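Local coordinates for protein beta-galactosidase (Trichoderma reesei, PDB 3OG2) that probably hydrolyses terminal non-reducing beta-D-galactose residues in beta-D-galactosides, as a glycosylated member of glycoside hydrolase family 35, at residues A247-W252 with F292-A297; S341-Y344 with I348-D351; L805-T810 with I819-T824. All blocks are in the same frame, centred on the assembly; numbering follows the deposited sequence. Where two conformers were deposited one is given.

Contacts 1 and 2 adjoin each other, both in the family 35 TIM-barrel domain; contact 3 lies far off in an all-beta domain. Along the chain contact 1 closes before contact 2 opens, and contact 3 comes last. The centres of contacts 1 and 2 are about 15 Å apart, and helix 292-298 joins them: E293 forms a salt bridge with R349, and the F292 ring packs on S341 and Y344. Contact 3 has its centre about 44 Å from that of contact 1 and about 40 Å from that of contact 2. Two neighbouring contacts thus join loops and a helix of the barrel domain, whereas the third belongs to a separate beta-sandwich with no direct touch to either.

Contact 1: residues A247-W252 with F292-A297; sequences AHPSAW and FEQCSA. With MAN (alpha-D-mannopyranose), chain B.
P249 and A297 make the apolar part of this contact, with P249 CB 4.0 Å from A297 CB. The CA atoms of this pair are also the nearest across the two segments, 5.7 Å apart, so the two backbones draw nearest at P249. P249 is the second residue of a type I beta turn from H248 to A251, closed by A251 N to H248 O at 3.0 Å. The corner of the turn is therefore what meets the helix.

Van der Waals contact continues one helical turn back: P249 CG lies 3.9 Å from Q294 CG, the two side chains crossing obliquely. Beyond CG the glutamine chain is extended (chi2 171°), which carries its amide past the proline ring to A247. There Q294 NE2 stands 3.6 Å from A247 O, while its hydrogen bond goes to C246 O, just before the loop segment.

A covalent link reinforces the join, since C295 is disulfide-bonded to C246. Within the helix, S296 OG donates a hydrogen bond to E293 O at 2.7 Å. A mannose of an attached glycan lies beside the helix, A297 CA being 3.7 Å from MAN O4; N300 hydrogen-bonds the sugar.

No hydrogen bond joins the two segments and they bury just 178 Å², which suggests that the disulfide and the Q294-C246 bond, both at C246, do more to hold the loop to this helix than the small apolar patch.

Contact 2: residues S341-Y344 with I348-D351; sequences SYDY and IRED
S341 and E350 meet through a short hydrogen bond, S341 OG donating to E350 OE1 at 2.6 Å from above the carboxylate plane, 43° out of it. The serine oxygen also accepts: D343 N reaches S341 OG at 3.1 Å, closing an ST turn. With OG anti to its own nitrogen (chi1 179°), the hydroxyl can serve both partners. E350 extends its chain toward the serine, and its second oxygen, OE2, is bound by T328.

A reverse bond runs from E350 N to D343 OD1, 2.8 Å long with an N-H...O angle of 158°, on the anti side of the D343 carboxylate but tilted out of its plane. D343 OD1 accepts a second hydrogen bond, from water 2 at 2.7 Å, and that water accepts from R349 NH1. The other oxygen, OD2, is held by R356 and G345 N. Water 1 donates to two backbone carbonyls, D343 O at 2.8 Å and I348 O at 2.7 Å, bridging the segments. R349 has its strongest partner in D355.

With an alanine at E350, the S341 hydroxyl and T328 would probably lose the carboxylate they share, and a gap would be likely to open beside the serine.

Y342 hydrogen-bonds E122, a galactose-binding residue. The arrangement is an ST turn and its polar bonds in the TIM-barrel loop between strand 318-321 and helix 357-370, next to the galactose site through Y342.

Contact 3: residues L805-T810 with I819-T824; sequences LDYALT and ISWKLT
Y807 leans over W821 and I819, which both meet it from one side of its ring, W821 CZ2 over the centre and I819 CD1 obliquely. The indole edge is turned to the phenol face in an offset edge-to-face pair: the tyrosine ring and the five-membered ring of W821 have centroids 5.0 Å apart and planes at 64°. W821 CZ2 stands 3.7 Å above the Y807 plane, while the indole nitrogen meets the hydroxyl. That bond, W821 NE1 to Y807 OH, measures 3.1 Å at 164° and lies nearly in the indole plane. One tryptophan edge offers carbon to the ring and N-H to the oxygen.

The first torsion of Y807 (chi1 66°) places CG between the backbone nitrogen and carbonyl carbon and sends the ring across to the facing segment 819-824. I819 CD1 reaches the CD1-CE1 side of that ring, 3.9 Å from Y807 CE1, the two side chains sliding past in opposite directions. The same isoleucine fits against L809, whose CD2 is 3.9 Å from I819 CG1, the two crossing at about a right angle. I819 CG2 lies over a face of its neighbour W821, near the rim. Water 3 closes the polar end, 2.7 Å from Y807 OH and accepting from I819 N.

These side chains join two antiparallel sheets of an all-beta domain: strand 803-811 is outermost in the sheet with 726-733, and strand 820-824 in the sheet beside 713-720. L809 also packs on F719, Y807 touches the loop residues T697 and P698, and W821 touches L701.

Contact 1: residues A247-W252 with F292-A297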
# COMPACT_ATOMS: atom_id res chain seq x y z
N ALA A 247 -18.73 -3.41 2.03
CA ALA A 247 -19.90 -4.15 2.41
C ALA A 247 -20.57 -4.84 1.23
O ALA A 247 -21.18 -5.90 1.41
CB ALA A 247 -21.01 -3.28 3.00
N HIS A 248 -20.50 -4.30 0.03
CA HIS A 248 -21.20 -4.85 -1.14
C HIS A 248 -20.27 -4.92 -2.32
O HIS A 248 -20.25 -4.11 -3.26
CB HIS A 248 -22.35 -3.90 -1.50
CG HIS A 248 -23.31 -3.74 -0.36
ND1 HIS A 248 -23.47 -2.54 0.31
CD2 HIS A 248 -24.16 -4.62 0.23
CE1 HIS A 248 -24.39 -2.69 1.27
NE2 HIS A 248 -24.83 -3.95 1.25
N PRO A 249 -19.39 -5.90 -2.30
CA PRO A 249 -18.27 -5.97 -3.26
C PRO A 249 -18.68 -6.19 -4.70
O PRO A 249 -17.86 -5.96 -5.62
CB PRO A 249 -17.44 -7.17 -2.76
CG PRO A 249 -18.31 -7.88 -1.81
CD PRO A 249 -19.38 -6.99 -1.29
N SER A 250 -19.90 -6.60 -4.98
CA SER A 250 -20.31 -6.73 -6.37
C SER A 250 -21.07 -5.50 -6.84
O SER A 250 -21.40 -5.47 -8.03
CB SER A 250 -21.16 -7.99 -6.60
OG SER A 250 -22.38 -7.87 -5.92
N ALA A 251 -21.34 -4.52 -6.00
CA ALA A 251 -22.12 -3.36 -6.41
C ALA A 251 -21.21 -2.26 -6.96
O ALA A 251 -20.27 -1.80 -6.31
CB ALA A 251 -22.93 -2.83 -5.23
N TRP A 252 -21.48 -1.90 -8.22
CA TRP A 252 -20.85 -0.84 -8.97
C TRP A 252 -21.97 0.16 -9.26
O TRP A 252 -22.76 -0.00 -10.19
CB TRP A 252 -20.22 -1.29 -10.28
CG TRP A 252 -19.03 -2.19 -10.11
CD1 TRP A 252 -18.54 -2.80 -8.99
CD2 TRP A 252 -18.16 -2.54 -11.21
NE1 TRP A 252 -17.42 -3.53 -9.33
CE2 TRP A 252 -17.16 -3.38 -10.68
CE3 TRP A 252 -18.15 -2.22 -12.57
CZ2 TRP A 252 -16.14 -3.91 -11.48
CZ3 TRP A 252 -17.13 -2.74 -13.35
CH2 TRP A 252 -16.15 -3.57 -12.81
N PHE A 292 -10.04 -7.01 4.58
CA PHE A 292 -9.42 -6.68 3.30
C PHE A 292 -9.68 -7.75 2.24
O PHE A 292 -9.52 -7.46 1.05
CB PHE A 292 -7.90 -6.44 3.49
CG PHE A 292 -7.69 -5.06 4.08
CD1 PHE A 292 -8.13 -3.91 3.43
CD2 PHE A 292 -7.02 -4.92 5.32
CE1 PHE A 292 -7.92 -2.65 4.01
CE2 PHE A 292 -6.80 -3.66 5.84
CZ PHE A 292 -7.22 -2.50 5.21
N GLU A 293 -10.08 -8.98 2.63
CA GLU A 293 -10.46 -9.92 1.58
C GLU A 293 -11.69 -9.40 0.85
O GLU A 293 -11.72 -9.47 -0.40
CB GLU A 293 -10.79 -11.30 2.16
CG GLU A 293 -9.57 -12.15 2.41
CD GLU A 293 -8.74 -12.31 1.13
OE1 GLU A 293 -9.18 -12.89 0.10
OE2 GLU A 293 -7.61 -11.78 1.13
N GLN A 294 -12.68 -8.88 1.57
CA GLN A 294 -13.89 -8.31 0.94
C GLN A 294 -13.52 -7.04 0.16
O GLN A 294 -13.99 -6.79 -0.97
CB GLN A 294 -14.96 -8.09 2.02
CG GLN A 294 -16.31 -8.54 1.46
CD GLN A 294 -17.38 -8.58 2.51
OE1 GLN A 294 -17.45 -9.54 3.26
NE2 GLN A 294 -18.24 -7.55 2.55
N CYS A 295 -12.58 -6.22 0.70
CA CYS A 295 -12.15 -5.10 -0.15
C CYS A 295 -11.47 -5.52 -1.45
O CYS A 295 -11.64 -4.86 -2.48
CB CYS A 295 -11.23 -4.18 0.67
SG CYS A 295 -12.01 -3.40 2.09
N SER A 296 -10.70 -6.59 -1.42
CA SER A 296 -10.05 -7.08 -2.64
C SER A 296 -11.07 -7.66 -3.65
O SER A 296 -10.81 -7.66 -4.84
CB SER A 296 -9.00 -8.14 -2.34
OG SER A 296 -9.62 -9.43 -2.08
N ALA A 297 -12.22 -8.10 -3.16
CA ALA A 297 -13.30 -8.60 -4.04
C ALA A 297 -14.02 -7.41 -4.68
O ALA A 297 -14.46 -7.56 -5.81
CB ALA A 297 -14.26 -9.46 -3.26
C1 MAN B . -13.82 -14.92 -6.92
C2 MAN B . -14.93 -13.94 -7.41
C3 MAN B . -14.24 -12.57 -7.69
C4 MAN B . -13.60 -12.01 -6.41
C5 MAN B . -12.62 -13.05 -5.85
C6 MAN B . -12.31 -12.60 -4.39
O2 MAN B . -15.92 -13.84 -6.42
O3 MAN B . -15.22 -11.57 -8.02
O4 MAN B . -12.78 -10.90 -6.83
O5 MAN B . -13.17 -14.36 -5.81
O6 MAN B . -11.16 -13.40 -4.04

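Contact 2: residues S341-Y344 with I348-D351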
# COMPACT_ATOMS: atom_id res chain seq x y z
N SER A 341 -3.72 -3.88 9.96
CA SER A 341 -3.40 -4.20 8.59
C SER A 341 -3.56 -2.99 7.67
O SER A 341 -4.53 -2.24 7.76
CB SER A 341 -4.38 -5.33 8.15
OG SER A 341 -4.11 -5.67 6.76
N TYR A 342 -2.67 -2.87 6.68
CA TYR A 342 -2.91 -1.94 5.55
C TYR A 342 -2.82 -2.77 4.25
O TYR A 342 -2.34 -2.31 3.22
CB TYR A 342 -1.92 -0.81 5.50
CG TYR A 342 -2.41 0.45 4.78
CD1 TYR A 342 -3.62 1.09 5.10
CD2 TYR A 342 -1.63 0.99 3.76
CE1 TYR A 342 -4.04 2.25 4.42
CE2 TYR A 342 -2.03 2.18 3.08
CZ TYR A 342 -3.24 2.76 3.44
OH TYR A 342 -3.56 3.91 2.77
N ASP A 343 -3.36 -4.01 4.28
CA ASP A 343 -3.33 -4.81 3.07
C ASP A 343 -4.02 -4.07 1.90
O ASP A 343 -3.56 -4.18 0.76
CB ASP A 343 -4.05 -6.13 3.31
CG ASP A 343 -4.19 -6.99 2.07
OD1 ASP A 343 -3.28 -7.83 1.82
OD2 ASP A 343 -5.19 -6.80 1.33
N TYR A 344 -5.08 -3.35 2.23
CA TYR A 344 -5.73 -2.43 1.24
C TYR A 344 -6.49 -3.21 0.20
O TYR A 344 -7.04 -2.58 -0.71
CB TYR A 344 -4.72 -1.45 0.62
CG TYR A 344 -5.30 -0.09 0.27
CD1 TYR A 344 -5.51 0.89 1.26
CD2 TYR A 344 -5.64 0.20 -1.06
CE1 TYR A 344 -6.04 2.13 0.93
CE2 TYR A 344 -6.18 1.45 -1.40
CZ TYR A 344 -6.36 2.38 -0.40
OH TYR A 344 -6.91 3.60 -0.76
N ILE A 348 -0.68 -6.55 -4.56
CA ILE A 348 0.32 -7.30 -3.78
C ILE A 348 -0.17 -7.33 -2.34
O ILE A 348 -0.42 -6.26 -1.78
CB ILE A 348 1.70 -6.65 -3.88
CG1 ILE A 348 2.12 -6.47 -5.35
CG2 ILE A 348 2.69 -7.46 -3.09
CD1 ILE A 348 3.42 -5.71 -5.58
N ARG A 349 -0.35 -8.53 -1.78
CA ARG A 349 -0.91 -8.64 -0.44
C ARG A 349 0.07 -8.08 0.60
O ARG A 349 1.29 -7.92 0.33
CB ARG A 349 -1.12 -10.09 -0.09
CG ARG A 349 -2.24 -10.78 -0.90
CD ARG A 349 -2.33 -12.21 -0.37
NE ARG A 349 -3.29 -13.04 -1.11
CZ ARG A 349 -4.56 -13.10 -0.82
NH1 ARG A 349 -5.10 -12.39 0.19
NH2 ARG A 349 -5.34 -13.92 -1.55
N GLU A 350 -0.44 -7.90 1.82
CA GLU A 350 0.38 -7.43 2.94
C GLU A 350 1.56 -8.33 3.19
O GLU A 350 2.61 -7.84 3.59
CB GLU A 350 -0.57 -7.41 4.16
CG GLU A 350 0.13 -6.98 5.44
CD GLU A 350 -0.88 -6.77 6.57
OE1 GLU A 350 -2.05 -7.23 6.43
OE2 GLU A 350 -0.53 -6.13 7.60
N ASP A 351 1.37 -9.65 2.98
CA ASP A 351 2.48 -10.62 3.15
C ASP A 351 3.30 -10.78 1.87
O ASP A 351 4.16 -11.68 1.81
CB ASP A 351 1.91 -11.92 3.69
CG ASP A 351 1.05 -12.66 2.70
OD1 ASP A 351 0.93 -12.26 1.52
OD2 ASP A 351 0.43 -13.71 3.08
O HOH W 1 -0.84 -4.89 0.55
O HOH W 2 -3.94 -10.45 2.09

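Contact 3: residues L805-T810 with I819-T824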
# COMPACT_ATOMS: atom_id res chain seq x y z
N LEU A 805 -11.12 14.62 28.38
CA LEU A 805 -11.64 15.91 27.89
C LEU A 805 -12.29 16.69 29.00
O LEU A 805 -12.33 17.93 28.92
CB LEU A 805 -12.73 15.63 26.82
CG LEU A 805 -12.24 14.90 25.59
CD1 LEU A 805 -13.39 14.73 24.61
CD2 LEU A 805 -11.09 15.66 24.97
N ASP A 806 -12.93 16.03 29.96
CA ASP A 806 -13.69 16.74 30.98
C ASP A 806 -13.94 15.75 32.09
O ASP A 806 -13.92 14.52 31.90
CB ASP A 806 -15.05 17.21 30.44
CG ASP A 806 -15.66 18.34 31.25
OD1 ASP A 806 -15.03 18.79 32.23
OD2 ASP A 806 -16.74 18.81 30.86
N TYR A 807 -14.21 16.24 33.28
CA TYR A 807 -14.62 15.42 34.40
C TYR A 807 -15.33 16.30 35.42
O TYR A 807 -15.18 17.50 35.45
CB TYR A 807 -13.42 14.73 35.06
CG TYR A 807 -12.44 15.66 35.73
CD1 TYR A 807 -12.56 16.04 37.09
CD2 TYR A 807 -11.35 16.17 35.02
CE1 TYR A 807 -11.68 16.89 37.71
CE2 TYR A 807 -10.44 17.02 35.63
CZ TYR A 807 -10.62 17.37 36.95
OH TYR A 807 -9.69 18.18 37.53
N ALA A 808 -16.02 15.61 36.32
CA ALA A 808 -16.62 16.32 37.45
C ALA A 808 -16.74 15.27 38.56
O ALA A 808 -17.23 14.16 38.31
CB ALA A 808 -18.00 16.87 37.13
N LEU A 809 -16.29 15.61 39.73
CA LEU A 809 -16.43 14.71 40.89
C LEU A 809 -17.25 15.49 41.92
O LEU A 809 -16.84 16.60 42.30
CB LEU A 809 -15.05 14.38 41.43
CG LEU A 809 -15.08 13.41 42.63
CD1 LEU A 809 -15.75 12.08 42.31
CD2 LEU A 809 -13.65 13.17 43.12
N THR A 810 -18.36 14.94 42.36
CA THR A 810 -19.25 15.69 43.24
C THR A 810 -19.56 14.83 44.47
O THR A 810 -19.68 13.60 44.38
CB THR A 810 -20.56 16.12 42.54
OG1 THR A 810 -21.10 14.95 41.88
CG2 THR A 810 -20.37 17.19 41.47
N ILE A 819 -9.59 17.21 42.04
CA ILE A 819 -8.70 16.09 41.72
C ILE A 819 -7.40 16.68 41.21
O ILE A 819 -7.43 17.59 40.36
CB ILE A 819 -9.29 15.17 40.64
CG1 ILE A 819 -10.70 14.67 41.07
CG2 ILE A 819 -8.32 14.05 40.36
CD1 ILE A 819 -11.34 13.80 39.99
N SER A 820 -6.29 16.18 41.74
CA SER A 820 -4.95 16.52 41.22
C SER A 820 -4.43 15.32 40.45
O SER A 820 -4.66 14.17 40.87
CB SER A 820 -3.98 16.95 42.32
OG SER A 820 -3.63 15.85 43.12
N TRP A 821 -3.71 15.60 39.34
CA TRP A 821 -3.47 14.55 38.36
C TRP A 821 -2.01 14.33 38.03
O TRP A 821 -1.20 15.27 37.99
CB TRP A 821 -4.15 14.95 37.06
CG TRP A 821 -5.65 15.02 37.12
CD1 TRP A 821 -6.40 16.16 37.38
CD2 TRP A 821 -6.57 13.94 36.91
NE1 TRP A 821 -7.74 15.83 37.34
CE2 TRP A 821 -7.88 14.50 37.06
CE3 TRP A 821 -6.41 12.56 36.62
CZ2 TRP A 821 -9.03 13.73 36.92
CZ3 TRP A 821 -7.58 11.78 36.48
CH2 TRP A 821 -8.86 12.39 36.64
N LYS A 822 -1.69 13.10 37.68
CA LYS A 822 -0.43 12.72 37.03
C LYS A 822 -0.82 11.91 35.78
O LYS A 822 -1.97 11.41 35.67
CB LYS A 822 0.43 11.83 37.93
CG LYS A 822 0.72 12.52 39.26
CD LYS A 822 1.79 11.75 40.02
CE LYS A 822 2.01 12.38 41.41
NZ LYS A 822 3.20 11.73 42.05
N LEU A 823 0.12 11.83 34.82
CA LEU A 823 -0.21 11.07 33.60
C LEU A 823 1.05 10.46 33.03
O LEU A 823 2.16 10.90 33.32
CB LEU A 823 -0.93 11.93 32.55
CG LEU A 823 -0.01 12.73 31.58
CD1 LEU A 823 -0.86 13.28 30.44
CD2 LEU A 823 0.77 13.85 32.28
N THR A 824 0.85 9.44 32.18
CA THR A 824 1.95 8.98 31.35
C THR A 824 1.41 8.40 30.03
O THR A 824 0.34 7.81 29.99
CB THR A 824 2.79 7.90 32.05
OG1 THR A 824 3.99 7.71 31.29
CG2 THR A 824 2.05 6.56 32.19
O HOH W 3 -10.29 19.22 39.94